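Local coordinates for protein titin (Homo sapiens, PDB 2A38) that probably serves as a giant elastic scaffold of the muscle sarcomere, its N-terminal pair of immunoglobulin domains belonging to the Z-disc end, at residues R122-V127 and L158-I163; S38-G43 and S79-N84; N105-L110 and R126-P131. One frame throughout, in Å; residues are numbered along the deposited sequence.

Interaction 1 of 3, residues R122-V127 and L158-I163; sequences RLQVRV and LYSLLI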
loop_
_atom_site.group_PDB
_atom_site.type_symbol
_atom_site.label_atom_id
_atom_site.label_comp_id
_atom_site.label_asym_id
_atom_site.label_seq_id
_atom_site.Cartn_x
_atom_site.Cartn_y
_atom_site.Cartn_z
ATOM N N ARG A 122 4.376 19.240 24.142
ATOM C CA ARG A 122 4.619 18.361 23.006
ATOM C C ARG A 122 3.512 18.530 21.981
ATOM O O ARG A 122 2.330 18.406 22.303
ATOM C CB ARG A 122 4.700 16.896 23.442
ATOM C CG ARG A 122 5.016 15.922 22.313
ATOM C CD ARG A 122 6.044 14.911 22.776
ATOM N NE ARG A 122 5.798 14.550 24.171
ATOM C CZ ARG A 122 6.701 14.021 24.992
ATOM N NH1 ARG A 122 6.365 13.740 26.244
ATOM N NH2 ARG A 122 7.937 13.774 24.570
ATOM N N LEU A 123 3.906 18.856 20.756
ATOM C CA LEU A 123 2.967 19.022 19.656
ATOM C C LEU A 123 3.242 17.858 18.695
ATOM O O LEU A 123 4.361 17.711 18.208
ATOM C CB LEU A 123 3.221 20.360 18.955
ATOM C CG LEU A 123 3.214 21.593 19.861
ATOM C CD1 LEU A 123 3.662 22.828 19.096
ATOM C CD2 LEU A 123 1.824 21.781 20.420
ATOM N N GLN A 124 2.234 17.031 18.433
ATOM C CA GLN A 124 2.405 15.890 17.537
ATOM C C GLN A 124 1.466 15.852 16.352
ATOM O O GLN A 124 0.372 16.409 16.385
ATOM C CB GLN A 124 2.201 14.569 18.272
ATOM C CG GLN A 124 3.144 14.285 19.397
ATOM C CD GLN A 124 3.105 12.819 19.776
ATOM O OE1 GLN A 124 2.058 12.171 19.677
ATOM N NE2 GLN A 124 4.240 12.288 20.220
ATOM N N VAL A 125 1.907 15.140 15.320
ATOM C CA VAL A 125 1.140 14.927 14.109
ATOM C C VAL A 125 1.462 13.518 13.605
ATOM O O VAL A 125 2.540 12.977 13.860
ATOM C CB VAL A 125 1.523 15.932 12.989
ATOM C CG1 VAL A 125 1.221 17.353 13.420
ATOM C CG2 VAL A 125 3.004 15.786 12.637
ATOM N N ARG A 126 0.514 12.910 12.915
ATOM C CA ARG A 126 0.728 11.596 12.320
ATOM C C ARG A 126 0.365 11.816 10.854
ATOM O O ARG A 126 -0.744 12.231 10.544
ATOM C CB ARG A 126 -0.177 10.532 12.947
ATOM C CG ARG A 126 0.003 9.175 12.294
ATOM C CD ARG A 126 -0.813 8.098 12.978
ATOM N NE ARG A 126 -0.194 7.629 14.215
ATOM C CZ ARG A 126 0.899 6.874 14.267
ATOM N NH1 ARG A 126 1.510 6.493 13.149
ATOM N NH2 ARG A 126 1.377 6.485 15.443
ATOM N N VAL A 127 1.315 11.568 9.961
ATOM C CA VAL A 127 1.095 11.794 8.536
ATOM C C VAL A 127 1.275 10.549 7.684
ATOM O O VAL A 127 2.199 9.765 7.897
ATOM C CB VAL A 127 2.075 12.861 7.986
ATOM C CG1 VAL A 127 1.754 13.158 6.531
ATOM C CG2 VAL A 127 2.001 14.118 8.813
ATOM N N LEU A 158 4.701 9.189 12.869
ATOM C CA LEU A 158 4.503 10.110 13.981
ATOM C C LEU A 158 5.662 11.089 14.188
ATOM O O LEU A 158 6.789 10.676 14.464
ATOM C CB LEU A 158 4.280 9.299 15.256
ATOM C CG LEU A 158 3.744 9.992 16.506
ATOM C CD1 LEU A 158 2.375 10.605 16.230
ATOM C CD2 LEU A 158 3.642 8.958 17.620
ATOM N N TYR A 159 5.377 12.382 14.051
ATOM C CA TYR A 159 6.382 13.425 14.241
ATOM C C TYR A 159 5.981 14.243 15.448
ATOM O O TYR A 159 4.802 14.530 15.650
ATOM C CB TYR A 159 6.469 14.362 13.032
ATOM C CG TYR A 159 6.978 13.723 11.769
ATOM C CD1 TYR A 159 6.164 12.874 11.016
ATOM C CD2 TYR A 159 8.271 13.981 11.311
ATOM C CE1 TYR A 159 6.622 12.298 9.833
ATOM C CE2 TYR A 159 8.743 13.416 10.131
ATOM C CZ TYR A 159 7.914 12.576 9.394
ATOM O OH TYR A 159 8.372 12.026 8.211
ATOM N N SER A 160 6.966 14.620 16.247
ATOM C CA SER A 160 6.693 15.391 17.439
ATOM C C SER A 160 7.652 16.551 17.586
ATOM O O SER A 160 8.801 16.483 17.154
ATOM C CB SER A 160 6.812 14.502 18.675
ATOM O OG SER A 160 6.044 13.317 18.522
ATOM N N LEU A 161 7.150 17.620 18.184
ATOM C CA LEU A 161 7.941 18.795 18.477
ATOM C C LEU A 161 7.806 18.931 19.985
ATOM O O LEU A 161 6.726 19.212 20.502
ATOM C CB LEU A 161 7.388 20.048 17.799
ATOM C CG LEU A 161 8.052 21.322 18.340
ATOM C CD1 LEU A 161 9.558 21.225 18.176
ATOM C CD2 LEU A 161 7.520 22.544 17.616
ATOM N N LEU A 162 8.902 18.695 20.688
ATOM C CA LEU A 162 8.901 18.793 22.131
ATOM C C LEU A 162 9.592 20.068 22.581
ATOM O O LEU A 162 10.716 20.356 22.168
ATOM C CB LEU A 162 9.614 17.588 22.743
ATOM C CG LEU A 162 9.880 17.694 24.248
ATOM C CD1 LEU A 162 8.557 17.630 25.009
ATOM C CD2 LEU A 162 10.806 16.585 24.682
ATOM N N ILE A 163 8.893 20.841 23.405
ATOM C CA ILE A 163 9.441 22.066 23.972
ATOM C C ILE A 163 9.545 21.681 25.443
ATOM O O ILE A 163 8.539 21.587 26.147
ATOM C CB ILE A 163 8.482 23.256 23.765
ATOM C CG1 ILE A 163 8.154 23.388 22.274
ATOM C CG2 ILE A 163 9.125 24.542 24.243
ATOM C CD1 ILE A 163 7.153 24.468 21.966
#
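Leu123 and Leu161 lie side by side and point the same way, into the core of an immunoglobulin I-set beta sandwich whose B and E strands pair here antiparallel. They meet through Leu123 CD1 and Leu161 CD2, 4.1 Å apart, and both touch Tyr174 of the facing sheet. Along the same face Val125 and Tyr159 cross at a slant, with Val125 CG2 3.8 Å from Tyr159 CB, while the tyrosine side chain also reaches Val135 and Phe137 of strand 134-139.

The opposite face mixes polar and apolar side chains. Gln124 CG stands anti to its carbonyl carbon (chi1 -61°), and the extended chain beyond it brings the carboxamide alongside Ser160. NE2 of Gln124 donates to OG of Ser160 at 2.7 Å, but the N-H direction is bent to 117°, so the bond is weak. The other amide atom, Gln124 OE1, meets Leu158 CD1 at 3.8 Å. Leu158 thus fits between two long side chains, because the Arg126 guanidinium also sets one face over Leu158 CB, toward the rim of the group. Arg122, bent along its chain, does likewise at the far end, where its NH2 is 3.9 Å from Leu162 CD1. Backbone bonds pair Val125 with Tyr159 and Leu123 with Leu161 in both directions; the straightest, at 172°, runs from Leu123 N to Leu161 O over 2.9 Å.

Interaction 2 of 3, residues S38-G43 and S79-N84; sequences SWFRDG and SLKATN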
loop_
_atom_site.group_PDB
_atom_site.type_symbol
_atom_site.label_atom_id
_atom_site.label_comp_id
_atom_site.label_asym_id
_atom_site.label_seq_id
_atom_site.Cartn_x
_atom_site.Cartn_y
_atom_site.Cartn_z
ATOM N N SER A 38 -2.500 -26.490 -13.353
ATOM C CA SER A 38 -1.274 -25.946 -12.806
ATOM C C SER A 38 -1.034 -24.526 -13.310
ATOM O O SER A 38 -1.247 -24.237 -14.482
ATOM C CB SER A 38 -0.120 -26.863 -13.208
ATOM O OG SER A 38 1.127 -26.217 -13.062
ATOM N N TRP A 39 -0.594 -23.636 -12.425
ATOM C CA TRP A 39 -0.324 -22.245 -12.797
ATOM C C TRP A 39 1.168 -21.994 -12.982
ATOM O O TRP A 39 1.988 -22.672 -12.379
ATOM C CB TRP A 39 -0.855 -21.303 -11.725
ATOM C CG TRP A 39 -2.352 -21.287 -11.592
ATOM C CD1 TRP A 39 -3.131 -22.157 -10.873
ATOM C CD2 TRP A 39 -3.249 -20.337 -12.179
ATOM N NE1 TRP A 39 -4.459 -21.801 -10.976
ATOM C CE2 TRP A 39 -4.561 -20.689 -11.773
ATOM C CE3 TRP A 39 -3.074 -19.219 -13.011
ATOM C CZ2 TRP A 39 -5.691 -19.961 -12.169
ATOM C CZ3 TRP A 39 -4.198 -18.498 -13.404
ATOM C CH2 TRP A 39 -5.488 -18.873 -12.983
ATOM N N PHE A 40 1.520 -21.029 -13.823
ATOM C CA PHE A 40 2.930 -20.702 -14.062
ATOM C C PHE A 40 3.121 -19.206 -14.212
ATOM O O PHE A 40 2.181 -18.471 -14.516
ATOM C CB PHE A 40 3.460 -21.340 -15.350
ATOM C CG PHE A 40 3.441 -22.835 -15.351
ATOM C CD1 PHE A 40 2.239 -23.530 -15.384
ATOM C CD2 PHE A 40 4.632 -23.552 -15.333
ATOM C CE1 PHE A 40 2.219 -24.922 -15.398
ATOM C CE2 PHE A 40 4.629 -24.945 -15.346
ATOM C CZ PHE A 40 3.416 -25.632 -15.378
ATOM N N ARG A 41 4.349 -18.756 -13.999
ATOM C CA ARG A 41 4.664 -17.353 -14.181
ATOM C C ARG A 41 6.009 -17.258 -14.865
ATOM O O ARG A 41 7.030 -17.631 -14.290
ATOM C CB ARG A 41 4.720 -16.596 -12.868
ATOM C CG ARG A 41 5.013 -15.151 -13.137
ATOM C CD ARG A 41 5.153 -14.326 -11.901
ATOM N NE ARG A 41 5.687 -13.021 -12.259
ATOM C CZ ARG A 41 5.885 -12.035 -11.396
ATOM N NH1 ARG A 41 5.587 -12.208 -10.114
ATOM N NH2 ARG A 41 6.390 -10.884 -11.813
ATOM N N ASP A 42 5.998 -16.767 -16.100
ATOM C CA ASP A 42 7.214 -16.632 -16.887
ATOM C C ASP A 42 7.923 -17.983 -17.024
ATOM O O ASP A 42 9.143 -18.081 -16.873
ATOM C CB ASP A 42 8.142 -15.603 -16.239
ATOM C CG ASP A 42 7.465 -14.254 -16.037
ATOM O OD1 ASP A 42 7.005 -13.659 -17.038
ATOM O OD2 ASP A 42 7.391 -13.787 -14.878
ATOM N N GLY A 43 7.143 -19.027 -17.299
ATOM C CA GLY A 43 7.705 -20.355 -17.474
ATOM C C GLY A 43 8.083 -21.120 -16.218
ATOM O O GLY A 43 8.863 -22.072 -16.292
ATOM N N SER A 79 0.114 -17.987 -16.698
ATOM C CA SER A 79 -0.559 -18.937 -17.555
ATOM C C SER A 79 -1.094 -20.100 -16.758
ATOM O O SER A 79 -0.609 -20.415 -15.684
ATOM C CB SER A 79 0.381 -19.435 -18.649
ATOM O OG SER A 79 1.472 -20.130 -18.087
ATOM N N LEU A 80 -2.111 -20.735 -17.309
ATOM C CA LEU A 80 -2.770 -21.870 -16.689
ATOM C C LEU A 80 -2.715 -23.059 -17.651
ATOM O O LEU A 80 -3.128 -22.934 -18.799
ATOM C CB LEU A 80 -4.220 -21.481 -16.410
ATOM C CG LEU A 80 -5.200 -22.486 -15.811
ATOM C CD1 LEU A 80 -4.703 -22.931 -14.460
ATOM C CD2 LEU A 80 -6.566 -21.823 -15.680
ATOM N N LYS A 81 -2.164 -24.183 -17.202
ATOM C CA LYS A 81 -2.097 -25.397 -18.020
ATOM C C LYS A 81 -3.089 -26.425 -17.490
ATOM O O LYS A 81 -3.167 -26.648 -16.291
ATOM C CB LYS A 81 -0.719 -26.054 -17.971
ATOM C CG LYS A 81 0.358 -25.364 -18.774
ATOM C CD LYS A 81 1.602 -26.264 -18.872
ATOM C CE LYS A 81 2.769 -25.521 -19.529
ATOM N NZ LYS A 81 3.973 -26.388 -19.725
ATOM N N ALA A 82 -3.827 -27.061 -18.395
ATOM C CA ALA A 82 -4.802 -28.093 -18.036
ATOM C C ALA A 82 -4.421 -29.375 -18.781
ATOM O O ALA A 82 -4.145 -29.334 -19.980
ATOM C CB ALA A 82 -6.207 -27.646 -18.433
ATOM N N THR A 83 -4.417 -30.508 -18.087
ATOM C CA THR A 83 -4.026 -31.755 -18.730
ATOM C C THR A 83 -4.806 -33.001 -18.338
ATOM O O THR A 83 -5.165 -33.176 -17.181
ATOM C CB THR A 83 -2.547 -32.069 -18.437
ATOM O OG1 THR A 83 -1.749 -30.920 -18.728
ATOM C CG2 THR A 83 -2.064 -33.230 -19.287
ATOM N N ASN A 84 -5.067 -33.861 -19.321
ATOM C CA ASN A 84 -5.716 -35.147 -19.073
ATOM C C ASN A 84 -5.215 -36.106 -20.152
ATOM O O ASN A 84 -4.342 -35.743 -20.949
ATOM C CB ASN A 84 -7.261 -35.058 -19.036
ATOM C CG ASN A 84 -7.895 -34.787 -20.390
ATOM O OD1 ASN A 84 -7.267 -34.924 -21.430
ATOM N ND2 ASN A 84 -9.169 -34.411 -20.372
HETATM O O HOH W 1 3.980 -17.961 -18.177
#
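One face of the Trp39 indole is covered by Leu80, whose CD1 sits over the five-membered ring, 3.6 Å from its centroid and 15° off the normal, a CH-pi contact in the core of an immunoglobulin I-set domain. The Phe40 ring, turned to the other side of the sheet, has Lys81 CE over one face, toward the rim, and Ser79 O at its edge. These residues belong to strands C and F, paired antiparallel.

The tryptophan is the characteristic core residue of strand C in this fold. Leu80 probably takes the place of the F-strand cysteine of classical immunoglobulin domains: it touches Ala27 of strand 23-32, so apolar packing stands where a disulfide would be. Both branches of Leu80 are used, CD2 reaching Trp39 CZ2 at 4.1 Å. Its CG lies opposite the backbone N (chi1 177°), which lets CD1 extend over the indole.

Lys81 runs out extended and crosses Phe40 at about a right angle. Its methylene chain does most of the touching, with Lys81 CD 3.8 Å from Phe40 CE1. The ammonium group lies off-centre, Lys81 NZ being 4.9 Å from the Phe40 centroid, in a cation-pi contact. Ser79 adds OG, 3.6 Å from Phe40 CB.

At the end of the strand, Arg41 NE and Asp42 OD2 form a salt bridge of 3.2 Å, while Arg41 NH2 bonds Ala73 O. Four backbone bonds hold the two strands in step; in one of them Lys81 N donates to Ser38 O at 2.9 Å and 174°.

Interaction 3 of 3, residues N105-L110 and R126-P131; sequences NFVQRL and RVTGIP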
loop_
_atom_site.group_PDB
_atom_site.type_symbol
_atom_site.label_atom_id
_atom_site.label_comp_id
_atom_site.label_asym_id
_atom_site.label_seq_id
_atom_site.Cartn_x
_atom_site.Cartn_y
_atom_site.Cartn_z
ATOM N N ASN A 105 -1.711 13.137 4.264
ATOM C CA ASN A 105 -2.911 13.253 5.060
ATOM C C ASN A 105 -2.572 13.265 6.544
ATOM O O ASN A 105 -1.761 12.468 7.008
ATOM C CB ASN A 105 -3.831 12.083 4.744
ATOM C CG ASN A 105 -5.085 12.090 5.583
ATOM O OD1 ASN A 105 -5.801 13.093 5.636
ATOM N ND2 ASN A 105 -5.363 10.967 6.245
ATOM N N PHE A 106 -3.175 14.189 7.287
ATOM C CA PHE A 106 -2.930 14.262 8.718
ATOM C C PHE A 106 -3.946 13.427 9.471
ATOM O O PHE A 106 -5.091 13.840 9.640
ATOM C CB PHE A 106 -3.011 15.700 9.216
ATOM C CG PHE A 106 -1.836 16.530 8.829
ATOM C CD1 PHE A 106 -1.877 17.332 7.704
ATOM C CD2 PHE A 106 -0.658 16.461 9.559
ATOM C CE1 PHE A 106 -0.759 18.050 7.313
ATOM C CE2 PHE A 106 0.458 17.176 9.171
ATOM C CZ PHE A 106 0.410 17.968 8.050
ATOM N N VAL A 107 -3.528 12.244 9.906
ATOM C CA VAL A 107 -4.405 11.361 10.663
ATOM C C VAL A 107 -4.566 12.049 12.005
ATOM O O VAL A 107 -5.662 12.105 12.561
ATOM C CB VAL A 107 -3.761 9.974 10.861
ATOM C CG1 VAL A 107 -4.622 9.123 11.775
ATOM C CG2 VAL A 107 -3.581 9.294 9.517
ATOM N N GLN A 108 -3.453 12.572 12.513
ATOM C CA GLN A 108 -3.438 13.317 13.770
ATOM C C GLN A 108 -2.868 14.704 13.455
ATOM O O GLN A 108 -1.735 14.830 12.982
ATOM C CB GLN A 108 -2.557 12.637 14.812
ATOM C CG GLN A 108 -2.579 13.355 16.147
ATOM C CD GLN A 108 -1.538 12.830 17.105
ATOM O OE1 GLN A 108 -1.090 11.689 16.980
ATOM N NE2 GLN A 108 -1.156 13.652 18.079
ATOM N N ARG A 109 -3.672 15.730 13.711
ATOM C CA ARG A 109 -3.297 17.111 13.454
ATOM C C ARG A 109 -2.772 17.813 14.695
ATOM O O ARG A 109 -2.923 17.322 15.811
ATOM C CB ARG A 109 -4.514 17.884 12.948
ATOM C CG ARG A 109 -4.986 17.474 11.583
ATOM C CD ARG A 109 -6.254 18.213 11.188
ATOM N NE ARG A 109 -6.505 18.090 9.752
ATOM C CZ ARG A 109 -7.698 18.239 9.181
ATOM N NH1 ARG A 109 -8.765 18.513 9.921
ATOM N NH2 ARG A 109 -7.822 18.111 7.867
ATOM N N LEU A 110 -2.159 18.975 14.486
ATOM C CA LEU A 110 -1.649 19.785 15.589
ATOM C C LEU A 110 -2.867 20.337 16.326
ATOM O O LEU A 110 -3.899 20.589 15.712
ATOM C CB LEU A 110 -0.844 20.974 15.066
ATOM C CG LEU A 110 0.532 20.823 14.435
ATOM C CD1 LEU A 110 1.068 22.203 14.062
ATOM C CD2 LEU A 110 1.465 20.148 15.427
ATOM N N ARG A 126 0.514 12.910 12.915
ATOM C CA ARG A 126 0.728 11.596 12.320
ATOM C C ARG A 126 0.365 11.816 10.854
ATOM O O ARG A 126 -0.744 12.231 10.544
ATOM C CB ARG A 126 -0.177 10.532 12.947
ATOM C CG ARG A 126 0.003 9.175 12.294
ATOM C CD ARG A 126 -0.813 8.098 12.978
ATOM N NE ARG A 126 -0.194 7.629 14.215
ATOM C CZ ARG A 126 0.899 6.874 14.267
ATOM N NH1 ARG A 126 1.510 6.493 13.149
ATOM N NH2 ARG A 126 1.377 6.485 15.443
ATOM N N VAL A 127 1.315 11.568 9.961
ATOM C CA VAL A 127 1.095 11.794 8.536
ATOM C C VAL A 127 1.275 10.549 7.684
ATOM O O VAL A 127 2.199 9.765 7.897
ATOM C CB VAL A 127 2.075 12.861 7.986
ATOM C CG1 VAL A 127 1.754 13.158 6.531
ATOM C CG2 VAL A 127 2.001 14.118 8.813
ATOM N N THR A 128 0.392 10.385 6.706
ATOM C CA THR A 128 0.466 9.256 5.785
ATOM C C THR A 128 0.493 9.792 4.359
ATOM O O THR A 128 0.186 10.959 4.118
ATOM C CB THR A 128 -0.742 8.321 5.928
ATOM O OG1 THR A 128 -1.950 9.074 5.744
ATOM C CG2 THR A 128 -0.742 7.651 7.307
ATOM N N GLY A 129 0.854 8.926 3.420
ATOM C CA GLY A 129 0.914 9.317 2.025
ATOM C C GLY A 129 1.871 8.436 1.248
ATOM O O GLY A 129 2.795 7.842 1.817
ATOM N N ILE A 130 1.652 8.364 -0.061
ATOM C CA ILE A 130 2.475 7.556 -0.960
ATOM C C ILE A 130 2.727 8.387 -2.209
ATOM O O ILE A 130 1.789 8.743 -2.915
ATOM C CB ILE A 130 1.729 6.262 -1.378
ATOM C CG1 ILE A 130 1.249 5.520 -0.129
ATOM C CG2 ILE A 130 2.642 5.379 -2.212
ATOM C CD1 ILE A 130 0.215 4.444 -0.401
ATOM N N PRO A 131 3.993 8.721 -2.496
ATOM C CA PRO A 131 5.218 8.390 -1.755
ATOM C C PRO A 131 5.190 8.947 -0.337
ATOM O O PRO A 131 4.371 9.809 -0.014
ATOM C CB PRO A 131 6.319 9.063 -2.577
ATOM C CG PRO A 131 5.741 9.140 -3.949
ATOM C CD PRO A 131 4.312 9.529 -3.687
#
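The carbonyl oxygen of Arg126 is gripped by two successive backbone N-H groups, in a classic beta bulge where strand A of this immunoglobulin I-set domain turns away from strand B. Val107 N donates to Arg126 O at 2.9 Å; Gln108 N adds a second, weak bond of 3.4 Å, almost straight. Two residues therefore face one, and the register slips by a step. Such a break in the first strand is familiar in I-set domains, whose A strand crosses from one sheet to the other as A'. Beyond the bulge the strands stay joined, because Arg126 N reaches a lone pair of Gln108 O, in the carbonyl plane, at 3.0 Å.

On the core side Phe106 and Val127 lie side by side. Val127 CG2 comes obliquely to the ring, 3.4 Å from Phe106 CE2, which is close packing. With CG1 opposite the backbone N (chi1 -176°), the valine uses its two branches differently: CG2 meets the ring, while Val127 CG1 lies 3.6 Å from Asn105 O. An alanine here would lack both branches and is likely to open a gap beside Phe106 CE2 and leave Asn105 O without the methyl that covers it. Ala178 of strand 172-180 touches both Phe106 and Val127.

The other face holds Asn105 alongside Thr128, and Val107 beside the aliphatic part of Arg126, pointing the same way. Val107 also crosses Thr128 at about a right angle, with Val107 CG2 4.0 Å from Thr128 CG2. Before the bulge, Asn105 and Thr128 form a hydrogen-bonded antiparallel pair: Asn105 N donates to Thr128 O at 2.9 Å, and Thr128 N to Asn105 O.

How the interactions relate
Along the chain interaction 2 comes first, complete within the first immunoglobulin domain, before interactions 3 and 1 begin in the second. Its centre lies about 43 Å from that of interaction 3 and about 52 Å from that of interaction 1, on the other side of the chain's centre. Interactions 1 and 3, by contrast, have their centres only about 11 Å apart and interlock: they share Arg126 and Val127 on strand 119-130, which has strand 102-106 on one side and strand 158-166 on the other. They also touch directly, as where Val125 packs on Leu110. Each domain thus carries its own core, consistent with two folded modules strung in tandem.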